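PDB 3G5W: multicopper oxidase type 1 from Nitrosomonas europaea, which probably acts as a copper-dependent oxidoreductase, a two-domain multicopper oxidase of the laccase type. Local coordinates for residues A[101-106]-A[110-115]; A[162-167]-A[196-201]; A[271-274]-A[278-281]. One frame throughout, in Å; residues are numbered along the deposited sequence.

Overall arrangement
Interaction 1 is buried throughout and built round metals: it joins the end of strand 98-103 to helix 108-114, and its histidines and cysteine serve two copper sites. Interaction 2, with centre about 14 Å away, is partly buried and aromatic, linking two loops that lead into strands of the second cupredoxin domain. The two touch through Thr-113 of the helix, whose methyl packs on Phe-164 and Asp-197. Interaction 3, partly buried near the surface, has its centre about 35 Å from that of interaction 1, on the other side of the chain's centre; it uses a methyl over a carboxylate and one weak backbone bond. Interactions 2 and 3 reach the same sheet, through strands 200-204 and 269-274.

Interaction 1. Residues A[101-106]-A[110-115]; sequences WYHCHV and EHVTMR. With CU (copper (II) ion), chain G; C2O (Cu-O-Cu linkage), chain K.
A chi1 of -170° carries SG of Cys-104 away from its own backbone N, while His-111, with chi1 at -71°, swings its ring beside its N, and the two side chains converge on one copper ion. The copper lies 2.1 Å from Cys-104 SG and 2.1 Å from His-111 ND1, and the sulfur stands at the edge of the imidazole, as suits two ligands sharing a metal. A soft thiolate and a borderline imidazole nitrogen suit copper in both its oxidation states. His-56 and Met-117 complete this site. The backbone N-H of Val-106 also points to SG, a hydrogen bond of 3.4 Å that probably helps fix the sulfur and temper its charge. Val-106 flanks the histidine: its carbonyl carbon lies over one face of the ring, and CG1 runs alongside to 4.0 Å from CE1 of His-111. Val-112 of the helix turns its branches toward residues 101-104. Its CG2 presses to 3.1 Å from the carbonyl O of Cys-104, a tight contact, while CG1 comes near CH2 of Trp-101. That same carbonyl accepts a nearly straight bond (172°) from His-103 ND1 at 2.8 Å, the donor lying above the carbonyl plane. With ND1 so engaged, NE2 of His-103 is directed at CU3 of the Cu-O-Cu linkage; His-105 NE2 lies 2.1 Å from the other copper, CU2. His-61, and His-205, His-251 and His-253 of the second subunit, are further ligands of these coppers, and this cluster spans a subunit interface. The His-Cys-His sequence bridging a mononuclear blue copper and a copper cluster, consistent with a through-bond electron path, is the hallmark of the multicopper oxidase domain that carries the type 1 copper.

Interaction 2. Residues A[162-167]-A[196-201]; sequences DVFDYY and GDHVHA
An edge-to-face aromatic pair, Phe-164 with His-198, joins the lead-in to strand 166-169 to the loop before strand 200-204. The histidine brings its edge to the phenyl face: NE2 lies 3.4 Å from CD2 of Phe-164, above the ring but offset toward its rim. Centroids are 4.5 Å apart and the planes meet at 57°. In Phe-164 a chi1 of -74° sets CG beside the backbone N, and chi2 of -94° turns the ring to present a face to His-198. Phenylalanine suits this place because it offers a broad apolar face, while histidine can pack there and still use its other nitrogen, ND1, in a hydrogen bond to His-257. That residue also stacks on Tyr-167, whose CE1 approaches ND1 of His-198 at 4.2 Å. At the far end of the phenyl ring, CZ meets the carboxylate of Asp-197, OD2 being 4.0 Å away, with the two flat groups nearly parallel. The acid's other oxygen, OD1, is bonded to the backbone N of Thr-256 of the second subunit. The whole is an aromatic cluster joining a loop to the start of edge strand 166-169 in the second cupredoxin domain, whose strands form a beta-sandwich.

Interaction 3. Residues A[271-274]-A[278-281]; sequences TIEY and GIDH
Van der Waals contact comes first, between Glu-273 and Ile-279. The glutamate chain, extended beyond CG, reaches toward the loop and crosses Ile-279 at a slant, placing CG2 of the isoleucine above the flat carboxylate, 3.5 Å from CD and 3.6 Å from both OE1 and OE2. The methyl lies over one face while the oxygens turn to polar mates elsewhere: OE2 forms a salt bridge with Arg-181, and OE1 bonds to the hydroxyl of Tyr-284. An acid therefore suits the place, since its buried charge is met on both oxygens. With an alanine here, Arg-181 would probably be left without its countercharge, Tyr-284 would lose a partner, and a gap would open under the isoleucine methyl. Among hydrogen bonds, Gly-278 N gives a weak one to Tyr-274 O, 3.4 Å long and bent to 144°. Glycine accommodates the positive phi of 70°. Within the loop, His-281 NE2 returns a weak bond to Gly-278 O at 3.1 Å, its ring edge toward that oxygen. Asp-280 centres an inverse gamma turn, and the whole is the chain folding back past the end of strand 269-274 as it enters the long connection to strand 306-308.

Interaction 1. Residues A[101-106]-A[110-115]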
loop_
_atom_site.group_PDB
_atom_site.type_symbol
_atom_site.label_atom_id
_atom_site.label_comp_id
_atom_site.label_asym_id
_atom_site.label_seq_id
_atom_site.Cartn_x
_atom_site.Cartn_y
_atom_site.Cartn_z
ATOM N N TRP A 101 7.020 18.344 -5.016
ATOM C CA TRP A 101 8.403 17.975 -5.263
ATOM C C TRP A 101 8.715 17.995 -6.743
ATOM O O TRP A 101 7.818 18.170 -7.576
ATOM C CB TRP A 101 8.758 16.626 -4.605
ATOM C CG TRP A 101 8.044 15.409 -5.135
ATOM C CD1 TRP A 101 6.698 15.231 -5.256
ATOM C CD2 TRP A 101 8.648 14.177 -5.563
ATOM N NE1 TRP A 101 6.426 13.976 -5.742
ATOM C CE2 TRP A 101 7.602 13.307 -5.943
ATOM C CE3 TRP A 101 9.970 13.725 -5.658
ATOM C CZ2 TRP A 101 7.835 12.011 -6.425
ATOM C CZ3 TRP A 101 10.206 12.433 -6.135
ATOM C CH2 TRP A 101 9.138 11.591 -6.510
ATOM N N TYR A 102 9.996 17.862 -7.063
ATOM C CA TYR A 102 10.416 17.837 -8.441
ATOM C C TYR A 102 11.419 16.734 -8.666
ATOM O O TYR A 102 12.181 16.371 -7.772
ATOM C CB TYR A 102 10.939 19.196 -8.909
ATOM C CG TYR A 102 12.182 19.733 -8.229
ATOM C CD1 TYR A 102 12.096 20.439 -7.031
ATOM C CD2 TYR A 102 13.440 19.600 -8.829
ATOM C CE1 TYR A 102 13.230 20.962 -6.422
ATOM C CE2 TYR A 102 14.585 20.117 -8.228
ATOM C CZ TYR A 102 14.471 20.803 -7.025
ATOM O OH TYR A 102 15.601 21.341 -6.438
ATOM N N HIS A 103 11.380 16.181 -9.865
ATOM C CA HIS A 103 12.245 15.075 -10.217
ATOM C C HIS A 103 12.381 14.961 -11.722
ATOM O O HIS A 103 11.573 15.509 -12.481
ATOM C CB HIS A 103 11.733 13.752 -9.606
ATOM C CG HIS A 103 10.337 13.377 -10.008
ATOM N ND1 HIS A 103 10.049 12.726 -11.189
ATOM C CD2 HIS A 103 9.156 13.506 -9.357
ATOM C CE1 HIS A 103 8.750 12.494 -11.260
ATOM N NE2 HIS A 103 8.185 12.959 -10.162
ATOM N N CYS A 104 13.410 14.244 -12.149
ATOM C CA CYS A 104 13.580 13.943 -13.558
ATOM C C CYS A 104 12.453 13.018 -14.001
ATOM O O CYS A 104 11.941 12.248 -13.193
ATOM C CB CYS A 104 14.915 13.251 -13.776
ATOM S SG CYS A 104 15.329 13.092 -15.514
ATOM N N HIS A 105 12.068 13.095 -15.273
ATOM C CA HIS A 105 11.050 12.193 -15.815
ATOM C C HIS A 105 11.583 11.343 -16.977
ATOM O O HIS A 105 10.800 10.769 -17.738
ATOM C CB HIS A 105 9.802 12.966 -16.244
ATOM C CG HIS A 105 8.511 12.273 -15.912
ATOM N ND1 HIS A 105 8.169 11.039 -16.425
ATOM C CD2 HIS A 105 7.480 12.644 -15.112
ATOM C CE1 HIS A 105 6.984 10.682 -15.960
ATOM N NE2 HIS A 105 6.547 11.636 -15.158
ATOM N N VAL A 106 12.909 11.271 -17.103
ATOM C CA VAL A 106 13.572 10.384 -18.069
ATOM C C VAL A 106 13.919 9.076 -17.357
ATOM O O VAL A 106 14.431 9.096 -16.239
ATOM C CB VAL A 106 14.879 11.025 -18.647
ATOM C CG1 VAL A 106 15.630 10.045 -19.548
ATOM C CG2 VAL A 106 14.572 12.311 -19.423
ATOM N N GLU A 110 15.430 4.157 -13.272
ATOM C CA GLU A 110 16.816 4.391 -12.854
ATOM C C GLU A 110 17.040 5.789 -12.256
ATOM O O GLU A 110 17.558 5.914 -11.145
ATOM C CB GLU A 110 17.806 4.170 -14.010
ATOM C CG GLU A 110 19.278 4.255 -13.557
ATOM C CD GLU A 110 20.255 4.635 -14.670
ATOM O OE1 GLU A 110 19.911 4.468 -15.860
ATOM O OE2 GLU A 110 21.371 5.110 -14.350
ATOM N N HIS A 111 16.661 6.827 -13.001
ATOM C CA HIS A 111 17.042 8.210 -12.668
ATOM C C HIS A 111 16.463 8.707 -11.345
ATOM O O HIS A 111 17.176 9.321 -10.544
ATOM C CB HIS A 111 16.680 9.174 -13.810
ATOM C CG HIS A 111 17.535 9.020 -15.037
ATOM N ND1 HIS A 111 17.831 10.074 -15.875
ATOM C CD2 HIS A 111 18.166 7.940 -15.558
ATOM C CE1 HIS A 111 18.587 9.645 -16.871
ATOM N NE2 HIS A 111 18.814 8.355 -16.696
ATOM N N VAL A 112 15.178 8.442 -11.115
ATOM C CA VAL A 112 14.529 8.863 -9.867
ATOM C C VAL A 112 14.828 7.862 -8.748
ATOM O O VAL A 112 15.308 8.245 -7.681
ATOM C CB VAL A 112 12.994 9.086 -10.031
ATOM C CG1 VAL A 112 12.371 9.587 -8.726
ATOM C CG2 VAL A 112 12.721 10.086 -11.127
ATOM N N THR A 113 14.564 6.581 -9.005
ATOM C CA THR A 113 14.783 5.523 -8.012
ATOM C C THR A 113 16.197 5.505 -7.416
ATOM O O THR A 113 16.348 5.425 -6.190
ATOM C CB THR A 113 14.431 4.125 -8.583
ATOM O OG1 THR A 113 13.083 4.135 -9.073
ATOM C CG2 THR A 113 14.577 3.034 -7.518
ATOM N N MET A 114 17.226 5.600 -8.263
ATOM C CA MET A 114 18.600 5.410 -7.776
ATOM C C MET A 114 19.676 6.398 -8.250
ATOM O O MET A 114 20.865 6.154 -8.041
ATOM C CB MET A 114 19.055 3.964 -8.016
ATOM C CG MET A 114 19.196 3.558 -9.489
ATOM S SD MET A 114 19.421 1.769 -9.682
ATOM C CE MET A 114 17.749 1.167 -9.394
ATOM N N ARG A 115 19.283 7.512 -8.859
ATOM C CA ARG A 115 20.287 8.524 -9.242
ATOM C C ARG A 115 20.068 9.870 -8.548
ATOM O O ARG A 115 20.674 10.873 -8.927
ATOM C CB ARG A 115 20.369 8.683 -10.768
ATOM C CG ARG A 115 20.700 7.386 -11.527
ATOM C CD ARG A 115 22.100 6.858 -11.225
ATOM N NE ARG A 115 22.258 5.491 -11.720
ATOM C CZ ARG A 115 23.087 4.583 -11.210
ATOM N NH1 ARG A 115 23.127 3.366 -11.735
ATOM N NH2 ARG A 115 23.870 4.876 -10.181
HETATM CU CU CU G . 17.220 12.082 -15.603
HETATM CU CU2 C2O K . 4.619 11.657 -14.278
HETATM CU CU3 C2O K . 6.255 12.534 -9.602
HETATM O O1 C2O K . 5.446 11.850 -12.492
#

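Interaction 2. Residues A[162-167]-A[196-201]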
loop_
_atom_site.group_PDB
_atom_site.type_symbol
_atom_site.label_atom_id
_atom_site.label_comp_id
_atom_site.label_asym_id
_atom_site.label_seq_id
_atom_site.Cartn_x
_atom_site.Cartn_y
_atom_site.Cartn_z
ATOM N N ASP A 162 16.281 -6.905 -9.787
ATOM C CA ASP A 162 16.979 -5.998 -8.873
ATOM C C ASP A 162 16.712 -6.359 -7.418
ATOM O O ASP A 162 15.597 -6.774 -7.054
ATOM C CB ASP A 162 16.556 -4.550 -9.122
ATOM C CG ASP A 162 17.352 -3.889 -10.229
ATOM O OD1 ASP A 162 18.264 -4.533 -10.799
ATOM O OD2 ASP A 162 17.061 -2.717 -10.536
ATOM N N VAL A 163 17.740 -6.214 -6.593
ATOM C CA VAL A 163 17.605 -6.464 -5.162
ATOM C C VAL A 163 17.810 -5.154 -4.412
ATOM O O VAL A 163 18.921 -4.605 -4.378
ATOM C CB VAL A 163 18.571 -7.578 -4.670
ATOM C CG1 VAL A 163 18.400 -7.816 -3.188
ATOM C CG2 VAL A 163 18.322 -8.886 -5.443
ATOM N N PHE A 164 16.726 -4.636 -3.838
ATOM C CA PHE A 164 16.813 -3.402 -3.062
ATOM C C PHE A 164 17.485 -3.725 -1.740
ATOM O O PHE A 164 17.177 -4.742 -1.124
ATOM C CB PHE A 164 15.421 -2.795 -2.834
ATOM C CG PHE A 164 14.835 -2.153 -4.055
ATOM C CD1 PHE A 164 14.995 -0.793 -4.280
ATOM C CD2 PHE A 164 14.126 -2.908 -4.984
ATOM C CE1 PHE A 164 14.455 -0.191 -5.421
ATOM C CE2 PHE A 164 13.591 -2.315 -6.131
ATOM C CZ PHE A 164 13.752 -0.960 -6.345
ATOM N N ASP A 165 18.411 -2.874 -1.306
ATOM C CA ASP A 165 19.164 -3.169 -0.088
ATOM C C ASP A 165 19.560 -1.969 0.775
ATOM O O ASP A 165 20.114 -2.157 1.851
ATOM C CB ASP A 165 20.401 -4.036 -0.397
ATOM C CG ASP A 165 21.253 -3.486 -1.525
ATOM O OD1 ASP A 165 20.999 -2.362 -2.020
ATOM O OD2 ASP A 165 22.196 -4.202 -1.920
ATOM N N TYR A 166 19.292 -0.751 0.301
ATOM C CA TYR A 166 19.483 0.455 1.120
ATOM C C TYR A 166 18.261 1.365 1.057
ATOM O O TYR A 166 17.622 1.494 0.013
ATOM C CB TYR A 166 20.768 1.224 0.752
ATOM C CG TYR A 166 22.026 0.495 1.176
ATOM C CD1 TYR A 166 22.661 0.798 2.387
ATOM C CD2 TYR A 166 22.570 -0.512 0.374
ATOM C CE1 TYR A 166 23.807 0.117 2.787
ATOM C CE2 TYR A 166 23.712 -1.200 0.761
ATOM C CZ TYR A 166 24.328 -0.876 1.966
ATOM O OH TYR A 166 25.453 -1.557 2.347
ATOM N N TYR A 167 17.946 1.975 2.198
ATOM C CA TYR A 167 16.743 2.790 2.360
ATOM C C TYR A 167 17.120 4.064 3.103
ATOM O O TYR A 167 17.820 4.010 4.107
ATOM C CB TYR A 167 15.668 1.983 3.109
ATOM C CG TYR A 167 15.501 0.627 2.481
ATOM C CD1 TYR A 167 14.659 0.449 1.380
ATOM C CD2 TYR A 167 16.251 -0.464 2.926
ATOM C CE1 TYR A 167 14.539 -0.796 0.760
ATOM C CE2 TYR A 167 16.135 -1.711 2.313
ATOM C CZ TYR A 167 15.272 -1.864 1.236
ATOM O OH TYR A 167 15.146 -3.087 0.619
ATOM N N GLY A 196 10.557 7.145 -3.466
ATOM C CA GLY A 196 11.049 5.814 -3.801
ATOM C C GLY A 196 10.092 4.922 -4.558
ATOM O O GLY A 196 8.996 5.340 -4.943
ATOM N N ASP A 197 10.521 3.678 -4.756
ATOM C CA ASP A 197 9.773 2.684 -5.525
ATOM C C ASP A 197 8.814 1.875 -4.653
ATOM O O ASP A 197 7.876 1.255 -5.161
ATOM C CB ASP A 197 10.764 1.735 -6.226
ATOM C CG ASP A 197 10.104 0.886 -7.284
ATOM O OD1 ASP A 197 9.829 1.411 -8.380
ATOM O OD2 ASP A 197 9.850 -0.311 -7.016
ATOM N N HIS A 198 9.064 1.884 -3.343
ATOM C CA HIS A 198 8.325 1.071 -2.385
ATOM C C HIS A 198 7.336 1.913 -1.586
ATOM O O HIS A 198 7.506 3.131 -1.437
ATOM C CB HIS A 198 9.280 0.409 -1.386
ATOM C CG HIS A 198 10.149 -0.662 -1.972
ATOM N ND1 HIS A 198 10.848 -1.556 -1.188
ATOM C CD2 HIS A 198 10.438 -0.984 -3.255
ATOM C CE1 HIS A 198 11.530 -2.381 -1.963
ATOM N NE2 HIS A 198 11.297 -2.057 -3.221
ATOM N N VAL A 199 6.310 1.241 -1.073
ATOM C CA VAL A 199 5.446 1.798 -0.039
ATOM C C VAL A 199 6.238 1.833 1.280
ATOM O O VAL A 199 7.006 0.914 1.578
ATOM C CB VAL A 199 4.162 0.934 0.125
ATOM C CG1 VAL A 199 3.223 1.565 1.119
ATOM C CG2 VAL A 199 3.455 0.757 -1.216
ATOM N N HIS A 200 6.076 2.903 2.049
ATOM C CA HIS A 200 6.698 3.015 3.361
ATOM C C HIS A 200 5.595 3.186 4.389
ATOM O O HIS A 200 4.556 3.765 4.081
ATOM C CB HIS A 200 7.658 4.212 3.404
ATOM C CG HIS A 200 8.691 4.183 2.323
ATOM N ND1 HIS A 200 9.836 3.422 2.412
ATOM C CD2 HIS A 200 8.731 4.787 1.113
ATOM C CE1 HIS A 200 10.543 3.565 1.303
ATOM N NE2 HIS A 200 9.893 4.388 0.499
ATOM N N ALA A 201 5.828 2.677 5.595
ATOM C CA ALA A 201 4.866 2.775 6.701
ATOM C C ALA A 201 5.509 3.526 7.873
ATOM O O ALA A 201 6.149 2.912 8.732
ATOM C CB ALA A 201 4.430 1.392 7.129
#

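Interaction 3. Residues A[271-274]-A[278-281]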
loop_
_atom_site.group_PDB
_atom_site.type_symbol
_atom_site.label_atom_id
_atom_site.label_comp_id
_atom_site.label_asym_id
_atom_site.label_seq_id
_atom_site.Cartn_x
_atom_site.Cartn_y
_atom_site.Cartn_z
ATOM N N THR A 271 15.380 9.492 15.466
ATOM C CA THR A 271 14.729 9.705 16.758
ATOM C C THR A 271 14.238 11.135 16.902
ATOM O O THR A 271 14.722 12.042 16.215
ATOM C CB THR A 271 15.667 9.381 17.952
ATOM O OG1 THR A 271 16.749 10.319 17.982
ATOM C CG2 THR A 271 16.225 7.975 17.842
ATOM N N ILE A 272 13.273 11.321 17.797
ATOM C CA ILE A 272 12.881 12.637 18.285
ATOM C C ILE A 272 13.490 12.803 19.680
ATOM O O ILE A 272 13.252 11.972 20.557
ATOM C CB ILE A 272 11.341 12.772 18.383
ATOM C CG1 ILE A 272 10.697 12.713 16.990
ATOM C CG2 ILE A 272 10.950 14.059 19.129
ATOM C CD1 ILE A 272 9.200 12.402 17.022
ATOM N N GLU A 273 14.274 13.864 19.866
ATOM C CA GLU A 273 14.927 14.167 21.155
ATOM C C GLU A 273 14.335 15.424 21.794
ATOM O O GLU A 273 14.419 16.511 21.218
ATOM C CB GLU A 273 16.435 14.394 20.955
ATOM C CG GLU A 273 17.220 13.210 20.401
ATOM C CD GLU A 273 18.675 13.543 20.084
ATOM O OE1 GLU A 273 19.466 12.596 19.858
ATOM O OE2 GLU A 273 19.041 14.743 20.049
ATOM N N TYR A 274 13.743 15.285 22.982
ATOM C CA TYR A 274 13.295 16.452 23.748
ATOM C C TYR A 274 14.437 16.997 24.596
ATOM O O TYR A 274 15.151 16.234 25.253
ATOM C CB TYR A 274 12.172 16.087 24.696
ATOM C CG TYR A 274 10.798 15.939 24.102
ATOM C CD1 TYR A 274 9.790 16.837 24.446
ATOM C CD2 TYR A 274 10.482 14.873 23.252
ATOM C CE1 TYR A 274 8.518 16.699 23.954
ATOM C CE2 TYR A 274 9.195 14.727 22.748
ATOM C CZ TYR A 274 8.224 15.647 23.111
ATOM O OH TYR A 274 6.942 15.538 22.659
ATOM N N GLY A 278 17.241 15.274 27.752
ATOM C CA GLY A 278 18.657 15.221 27.395
ATOM C C GLY A 278 19.038 13.945 26.666
ATOM O O GLY A 278 18.212 13.051 26.470
ATOM N N ILE A 279 20.299 13.855 26.263
ATOM C CA ILE A 279 20.768 12.690 25.519
ATOM C C ILE A 279 21.828 11.879 26.273
ATOM O O ILE A 279 22.369 10.908 25.746
ATOM C CB ILE A 279 21.253 13.079 24.093
ATOM C CG1 ILE A 279 22.434 14.058 24.153
ATOM C CG2 ILE A 279 20.098 13.672 23.283
ATOM C CD1 ILE A 279 23.239 14.136 22.858
ATOM N N ASP A 280 22.111 12.279 27.512
ATOM C CA ASP A 280 23.152 11.630 28.311
ATOM C C ASP A 280 22.614 10.377 28.996
ATOM O O ASP A 280 22.379 10.356 30.211
ATOM C CB ASP A 280 23.751 12.610 29.331
ATOM C CG ASP A 280 25.148 12.206 29.791
ATOM O OD1 ASP A 280 25.641 11.126 29.397
ATOM O OD2 ASP A 280 25.764 12.981 30.555
ATOM N N HIS A 281 22.406 9.337 28.196
ATOM C CA HIS A 281 21.917 8.055 28.687
ATOM C C HIS A 281 22.848 6.959 28.193
ATOM O O HIS A 281 23.194 6.931 27.009
ATOM C CB HIS A 281 20.486 7.821 28.209
ATOM C CG HIS A 281 19.557 8.948 28.534
ATOM N ND1 HIS A 281 18.974 9.098 29.775
ATOM C CD2 HIS A 281 19.125 9.990 27.787
ATOM C CE1 HIS A 281 18.216 10.181 29.774
ATOM N NE2 HIS A 281 18.291 10.739 28.579
#